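PDB 2WAA: xylan esterase, putative, AXE2C from Cellvibrio japonicus, which removes acetyl groups from acetylated xylan and glucomannan, contributing to the breakdown of plant cell wall polysaccharides. Local coordinates for residues 154-158 with 159-163; 185-189 with 190-194; 327-330 with 331-335. One frame throughout, in Å; residues are numbered along the deposited sequence.

Contact 1. Residues 154-158 with 159-163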
# COMPACT_ATOMS: atom_id res chain seq x y z
N GLU A 154 5.14 -20.84 12.97
CA GLU A 154 4.05 -19.99 13.44
C GLU A 154 2.73 -20.20 12.66
O GLU A 154 2.77 -20.53 11.49
CB GLU A 154 4.42 -18.50 13.25
CG GLU A 154 5.43 -18.02 14.16
CD GLU A 154 5.74 -16.55 13.98
OE1 GLU A 154 5.06 -15.83 13.15
OE2 GLU A 154 6.67 -16.12 14.67
N ASP A 155 1.60 -20.00 13.33
CA ASP A 155 0.31 -19.87 12.67
C ASP A 155 0.31 -18.48 12.06
O ASP A 155 0.72 -17.52 12.71
CB ASP A 155 -0.84 -19.98 13.65
CG ASP A 155 -0.97 -21.38 14.27
OD1 ASP A 155 -0.65 -22.38 13.57
OD2 ASP A 155 -1.39 -21.46 15.45
N LYS A 156 -0.08 -18.38 10.80
CA LYS A 156 -0.21 -17.07 10.16
C LYS A 156 -0.99 -16.12 11.08
O LYS A 156 -2.02 -16.50 11.69
CB LYS A 156 -0.95 -17.22 8.83
CG LYS A 156 -1.00 -16.00 7.97
CD LYS A 156 -1.96 -16.29 6.84
CE LYS A 156 -1.36 -15.92 5.60
NZ LYS A 156 -1.98 -16.65 4.46
N ASN A 157 -0.52 -14.89 11.19
CA ASN A 157 -1.24 -13.89 11.94
C ASN A 157 -0.87 -12.51 11.34
O ASN A 157 -0.08 -12.46 10.42
CB ASN A 157 -0.86 -13.99 13.42
CG ASN A 157 0.59 -13.59 13.68
OD1 ASN A 157 0.86 -12.42 13.88
ND2 ASN A 157 1.50 -14.56 13.70
N THR A 158 -1.47 -11.43 11.83
CA THR A 158 -1.35 -10.16 11.12
C THR A 158 0.08 -9.60 11.17
O THR A 158 0.42 -8.70 10.39
CB THR A 158 -2.35 -9.08 11.61
OG1 THR A 158 -2.20 -8.93 13.03
CG2 THR A 158 -3.78 -9.53 11.29
N ARG A 159 0.94 -10.14 12.05
CA ARG A 159 2.35 -9.77 12.06
C ARG A 159 3.10 -10.19 10.79
O ARG A 159 4.11 -9.59 10.42
CB ARG A 159 3.05 -10.38 13.30
CG ARG A 159 4.43 -9.72 13.57
CD ARG A 159 5.31 -10.64 14.43
NE ARG A 159 5.43 -11.96 13.79
CZ ARG A 159 6.14 -12.21 12.69
NH1 ARG A 159 6.84 -11.26 12.11
NH2 ARG A 159 6.15 -13.45 12.17
N TRP A 160 2.56 -11.17 10.07
CA TRP A 160 3.20 -11.63 8.87
C TRP A 160 3.20 -10.61 7.72
O TRP A 160 3.92 -10.80 6.74
CB TRP A 160 2.51 -12.90 8.39
CG TRP A 160 2.90 -14.14 9.15
CD1 TRP A 160 3.34 -14.24 10.47
CD2 TRP A 160 2.82 -15.48 8.66
NE1 TRP A 160 3.58 -15.55 10.79
CE2 TRP A 160 3.25 -16.34 9.71
CE3 TRP A 160 2.41 -16.03 7.44
CZ2 TRP A 160 3.32 -17.73 9.56
CZ3 TRP A 160 2.48 -17.41 7.28
CH2 TRP A 160 2.92 -18.25 8.34
N TRP A 161 2.38 -9.56 7.81
CA TRP A 161 2.36 -8.57 6.74
C TRP A 161 3.52 -7.57 6.83
O TRP A 161 3.86 -7.09 7.91
CB TRP A 161 1.04 -7.77 6.80
CG TRP A 161 -0.14 -8.41 6.12
CD1 TRP A 161 -0.83 -7.88 5.06
CD2 TRP A 161 -0.83 -9.63 6.47
NE1 TRP A 161 -1.88 -8.71 4.71
CE2 TRP A 161 -1.91 -9.78 5.55
CE3 TRP A 161 -0.64 -10.61 7.46
CZ2 TRP A 161 -2.79 -10.86 5.58
CZ3 TRP A 161 -1.55 -11.70 7.51
CH2 TRP A 161 -2.59 -11.82 6.55
N ASN A 162 4.14 -7.25 5.69
CA ASN A 162 5.23 -6.28 5.69
C ASN A 162 5.12 -5.41 4.45
O ASN A 162 5.33 -5.89 3.35
CB ASN A 162 6.54 -7.05 5.74
CG ASN A 162 7.74 -6.14 5.86
OD1 ASN A 162 7.69 -4.95 5.50
ND2 ASN A 162 8.87 -6.71 6.27
N ALA A 163 4.79 -4.13 4.62
CA ALA A 163 4.59 -3.25 3.46
C ALA A 163 5.92 -2.77 2.87
O ALA A 163 6.08 -2.73 1.64
CB ALA A 163 3.73 -2.02 3.89
O HOH W 1 2.45 -6.84 10.25

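Contact 2. Residues 185-189 with 190-194. With ACT (acetate ion), chain B; ACT (acetate ion), chain C.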
# COMPACT_ATOMS: atom_id res chain seq x y z
N GLY A 185 -6.70 -8.07 0.34
CA GLY A 185 -6.54 -9.52 0.22
C GLY A 185 -7.83 -10.27 -0.12
O GLY A 185 -8.91 -9.97 0.41
N GLY A 186 -7.69 -11.29 -0.96
CA GLY A 186 -8.82 -12.15 -1.31
C GLY A 186 -9.75 -11.57 -2.37
O GLY A 186 -10.59 -12.31 -2.88
N ARG A 187 -9.57 -10.29 -2.74
CA ARG A 187 -10.44 -9.59 -3.68
C ARG A 187 -9.95 -9.64 -5.13
O ARG A 187 -8.77 -9.82 -5.36
CB ARG A 187 -10.65 -8.15 -3.23
CG ARG A 187 -11.21 -8.06 -1.82
CD ARG A 187 -12.73 -8.49 -1.71
NE ARG A 187 -13.10 -8.48 -0.28
CZ ARG A 187 -13.56 -7.39 0.36
NH1 ARG A 187 -13.74 -6.24 -0.31
NH2 ARG A 187 -13.85 -7.46 1.65
N GLY A 188 -10.90 -9.52 -6.07
CA GLY A 188 -10.59 -9.54 -7.50
C GLY A 188 -11.17 -8.36 -8.22
O GLY A 188 -11.76 -7.43 -7.59
N LEU A 189 -11.01 -8.37 -9.54
CA LEU A 189 -11.62 -7.38 -10.39
C LEU A 189 -13.15 -7.58 -10.43
O LEU A 189 -13.93 -6.60 -10.40
CB LEU A 189 -11.07 -7.54 -11.83
CG LEU A 189 -11.66 -6.54 -12.80
CD1 LEU A 189 -11.07 -5.13 -12.56
CD2 LEU A 189 -11.33 -7.01 -14.20
N ILE A 190 -13.56 -8.85 -10.48
CA ILE A 190 -15.00 -9.20 -10.52
C ILE A 190 -15.51 -10.13 -9.44
O ILE A 190 -16.73 -10.19 -9.21
CB ILE A 190 -15.46 -9.72 -11.90
CG1 ILE A 190 -14.97 -11.15 -12.16
CG2 ILE A 190 -15.03 -8.73 -13.04
CD1 ILE A 190 -15.53 -11.71 -13.50
N ARG A 191 -14.64 -10.88 -8.78
CA ARG A 191 -15.09 -11.76 -7.69
C ARG A 191 -13.96 -12.08 -6.74
O ARG A 191 -12.77 -11.96 -7.10
CB ARG A 191 -15.65 -13.09 -8.24
CG ARG A 191 -14.59 -13.92 -8.94
CD ARG A 191 -15.27 -15.12 -9.72
NE ARG A 191 -14.30 -15.94 -10.46
CZ ARG A 191 -14.65 -17.01 -11.19
NH1 ARG A 191 -15.94 -17.40 -11.23
NH2 ARG A 191 -13.72 -17.71 -11.85
N SER A 192 -14.33 -12.45 -5.52
CA SER A 192 -13.37 -12.87 -4.53
C SER A 192 -12.93 -14.33 -4.72
O SER A 192 -13.53 -15.05 -5.53
CB SER A 192 -13.97 -12.64 -3.15
OG SER A 192 -14.35 -11.26 -3.02
N TRP A 193 -11.87 -14.74 -4.02
CA TRP A 193 -11.28 -16.08 -4.18
C TRP A 193 -12.32 -17.19 -3.99
O TRP A 193 -12.22 -18.27 -4.59
CB TRP A 193 -10.14 -16.27 -3.18
CG TRP A 193 -10.60 -16.33 -1.77
CD1 TRP A 193 -10.84 -15.29 -0.92
CD2 TRP A 193 -10.94 -17.53 -1.07
NE1 TRP A 193 -11.28 -15.80 0.33
CE2 TRP A 193 -11.34 -17.17 0.24
CE3 TRP A 193 -10.91 -18.89 -1.42
CZ2 TRP A 193 -11.72 -18.12 1.19
CZ3 TRP A 193 -11.31 -19.84 -0.46
CH2 TRP A 193 -11.70 -19.45 0.82
N ASN A 194 -13.31 -16.91 -3.15
CA ASN A 194 -14.32 -17.89 -2.76
C ASN A 194 -15.51 -17.89 -3.71
O ASN A 194 -16.50 -18.59 -3.45
CB ASN A 194 -14.81 -17.65 -1.31
CG ASN A 194 -15.35 -16.23 -1.12
OD1 ASN A 194 -15.68 -15.57 -2.10
ND2 ASN A 194 -15.46 -15.75 0.13
C ACT B . -12.94 -11.52 1.20
O ACT B . -13.87 -10.88 1.77
OXT ACT B . -13.24 -12.65 0.73
CH3 ACT B . -11.55 -10.97 1.08
C ACT C . -4.74 -12.98 -2.35
O ACT C . -4.85 -13.80 -1.38
OXT ACT C . -5.34 -11.89 -2.21
CH3 ACT C . -3.95 -13.26 -3.60
O HOH W 2 -13.49 -9.25 -4.86

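Contact 3. Residues 327-330 with 331-335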
# COMPACT_ATOMS: atom_id res chain seq x y z
N ARG A 327 12.89 -6.52 -8.85
CA ARG A 327 13.99 -6.56 -9.85
C ARG A 327 13.52 -6.86 -11.29
O ARG A 327 14.15 -6.40 -12.29
CB ARG A 327 15.07 -7.55 -9.41
CG ARG A 327 15.81 -7.09 -8.16
CD ARG A 327 17.04 -7.99 -7.94
NE ARG A 327 16.70 -9.39 -7.74
CZ ARG A 327 16.56 -9.96 -6.54
NH1 ARG A 327 16.72 -9.24 -5.44
NH2 ARG A 327 16.25 -11.24 -6.44
N GLU A 328 12.44 -7.64 -11.44
CA GLU A 328 11.94 -7.97 -12.77
C GLU A 328 11.08 -6.86 -13.34
O GLU A 328 11.09 -6.62 -14.54
CB GLU A 328 11.09 -9.24 -12.73
CG GLU A 328 11.85 -10.52 -12.77
CD GLU A 328 10.94 -11.68 -13.09
OE1 GLU A 328 9.69 -11.51 -13.08
OE2 GLU A 328 11.45 -12.77 -13.36
N LEU A 329 10.32 -6.21 -12.45
CA LEU A 329 9.34 -5.22 -12.86
C LEU A 329 10.03 -3.87 -13.14
O LEU A 329 9.71 -3.20 -14.10
CB LEU A 329 8.31 -5.05 -11.74
CG LEU A 329 7.33 -3.90 -11.82
CD1 LEU A 329 6.50 -4.06 -13.13
CD2 LEU A 329 6.41 -3.90 -10.62
N THR A 330 10.96 -3.50 -12.25
CA THR A 330 11.55 -2.15 -12.24
C THR A 330 12.14 -1.78 -13.61
O THR A 330 11.79 -0.74 -14.15
CB THR A 330 12.58 -1.99 -11.07
OG1 THR A 330 11.86 -2.09 -9.81
CG2 THR A 330 13.27 -0.61 -11.16
N PRO A 331 12.95 -2.68 -14.22
CA PRO A 331 13.52 -2.34 -15.54
C PRO A 331 12.48 -2.09 -16.65
O PRO A 331 12.69 -1.22 -17.51
CB PRO A 331 14.36 -3.58 -15.91
CG PRO A 331 14.60 -4.31 -14.63
CD PRO A 331 13.45 -3.96 -13.69
N GLN A 332 11.37 -2.83 -16.62
CA GLN A 332 10.32 -2.64 -17.57
C GLN A 332 9.63 -1.29 -17.34
O GLN A 332 9.33 -0.59 -18.31
CB GLN A 332 9.31 -3.78 -17.48
CG GLN A 332 9.91 -5.16 -17.81
CD GLN A 332 8.84 -6.26 -17.71
OE1 GLN A 332 7.96 -6.37 -18.58
NE2 GLN A 332 8.91 -7.06 -16.64
N LEU A 333 9.35 -0.95 -16.06
CA LEU A 333 8.80 0.35 -15.73
C LEU A 333 9.74 1.50 -16.16
O LEU A 333 9.26 2.56 -16.63
CB LEU A 333 8.53 0.43 -14.23
CG LEU A 333 7.50 -0.59 -13.77
CD1 LEU A 333 7.16 -0.37 -12.26
CD2 LEU A 333 6.18 -0.49 -14.59
N ARG A 334 11.04 1.30 -16.02
CA ARG A 334 11.93 2.38 -16.51
C ARG A 334 11.71 2.67 -18.00
O ARG A 334 11.73 3.84 -18.45
CB ARG A 334 13.41 2.06 -16.27
CG ARG A 334 13.78 1.89 -14.80
CD ARG A 334 15.29 2.02 -14.58
NE ARG A 334 15.65 1.83 -13.16
CZ ARG A 334 15.66 2.80 -12.25
NH1 ARG A 334 15.32 4.04 -12.59
NH2 ARG A 334 16.00 2.51 -10.99
N GLN A 335 11.54 1.61 -18.81
CA GLN A 335 11.41 1.76 -20.25
C GLN A 335 10.07 2.40 -20.56
O GLN A 335 9.96 3.22 -21.47
CB GLN A 335 11.51 0.40 -20.98
CG GLN A 335 12.92 -0.17 -21.11
CD GLN A 335 12.95 -1.66 -21.48
OE1 GLN A 335 12.20 -2.45 -20.92
NE2 GLN A 335 13.85 -2.05 -22.38

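Contact 1. Residues 154-158 with 159-163
An Asx turn leading into a 3-10 segment, in the loop between strand 133-139 and helix 167-174, brings N157 onto R159 and folds W160 back over K156. N157 OD1 accepts from R159 N (2.9 Å), reached with CG in the cramped place between its own backbone N and carbonyl carbon (chi1 68°); the donor lies above the plane of the side-chain carbonyl. At the other end of the same amide, N157 ND2 gives a nearly straight bond to D155 O at 3.2 Å, which fixes the rotation of the group. One residue on, W160 N binds N157 O (3.0 Å). The indole then spreads across the chain it has just followed: K156 CA sits 3.5 Å from the centroid of the six-membered ring of W160, over its face in a CH-pi contact, while K156 CG lies 3.5 Å from W160 CE3. E154 comes in at the edge of the ring. E154 OE1 accepts from W160 NE1 (2.8 Å) almost along the C-O axis and, on the syn side, from R159 NH2 (2.8 Å) in a salt bridge whose carboxylate and guanidinium planes stand 81° apart. R159 NH2 also reaches D149 O. Beyond the indole, K156 NZ forms salt bridges with E146 and D314, the latter inferred to belong to the charge relay. Two donors thus share one carboxylate oxygen, satisfying the indole N-H and holding the ring over K156, whose ammonium group links this loop to the presumed catalytic site.

Contact 2. Residues 185-189 with 190-194
A positive phi of 80° at G186 turns the chain so that its carbonyl oxygen meets W193 N, while W193, with chi1 at 68°, sets the edge of its indole beside that same oxygen. The turn carries G186, inferred to be a transition state stabilizer and so probably part of the oxyanion hole of this SGNH-type esterase. Consistent with that role, G186 N donates an almost straight bond of 2.7 Å to OXT of an acetate ion, probably from the crystallisation liquor and probably the one also held by S141 N, N236 ND2 and H316 NE2. The loop doubles back at L189 and I190, its two limbs running 160° apart. W193 N reaches G186 O at 3.0 Å, and S192 CA adds a CA-H...O contact to G186 O at 3.3 Å. A second CA-H...O contact joins G188 CA to R191 O. At the bend, I190 CG2 lies 4.0 Å from L189 CG, and both side chains rest on helix 245-262. R187 CD lies 3.5 Å from S192 OG, although the side chain sets off away from 190-194; a salt bridge to D212 and a bond to A200 O hold NH1, whereas its bonds to a second acetate are weak. S192 OG, hydrogen-bonded also to D199, accepts a hydrogen bond from a water at 2.9 Å, and that water's oxygen in turn accepts one from G188 N.

Contact 3. Residues 327-330 with 331-335
T330, P331 and L329 carry most of this contact, and each meets the neighbouring turn in a different way. T330 has its methyl group CG2 anti to the backbone N, a setting that lays it alongside R334, 4.0 Å from NE, the two side chains pointing the same way; OG1 is bound to A326 O one turn back, and the R334 guanidinium goes on to W339 O. P331 brings a ring carbon where a helical N-H would be. P331 CD stands 2.9 Å from R327 O, and T330 CB is 3.4 Å from P331 CD, closer than usual for two carbons. This is the proline kink of helix 319-337, where the bond from residue 331 to the preceding turn is missing. Backbone hydrogen bonds resume with L333 N to L329 O (3.0 Å) and R334 N to T330 O (2.9 Å). Q332 N lies 4.3 Å from E328 O, but Q332 NE2 hydrogen-bonds to E328 O at 3.1 Å, with an N-H...O angle of 178°, coming from above the carbonyl plane and also reaching S304 O. L329 crosses L333 on the buried side, L329 CG to L333 CD1 at 3.6 Å, facing helix 167-174.

From the N terminus, the beta-rich portion comes first, and the three contacts then follow in series, none nested in or crossing another. Contact 1 closes a turn in the loop that leaves strand 133-139 and leads to helix 167-174. That helix is followed by strand 177-183, an outer strand of the parallel sheet, and contact 2 closes the next loop. Their centres lie about 20 Å apart, yet both border the presumed catalytic site, one through D314, the other through G186. Contact 3 closes no loop: it lies within helix 319-337, about 28 and 27 Å from the other two centres, and packs against helix 167-174 and strand 228-231.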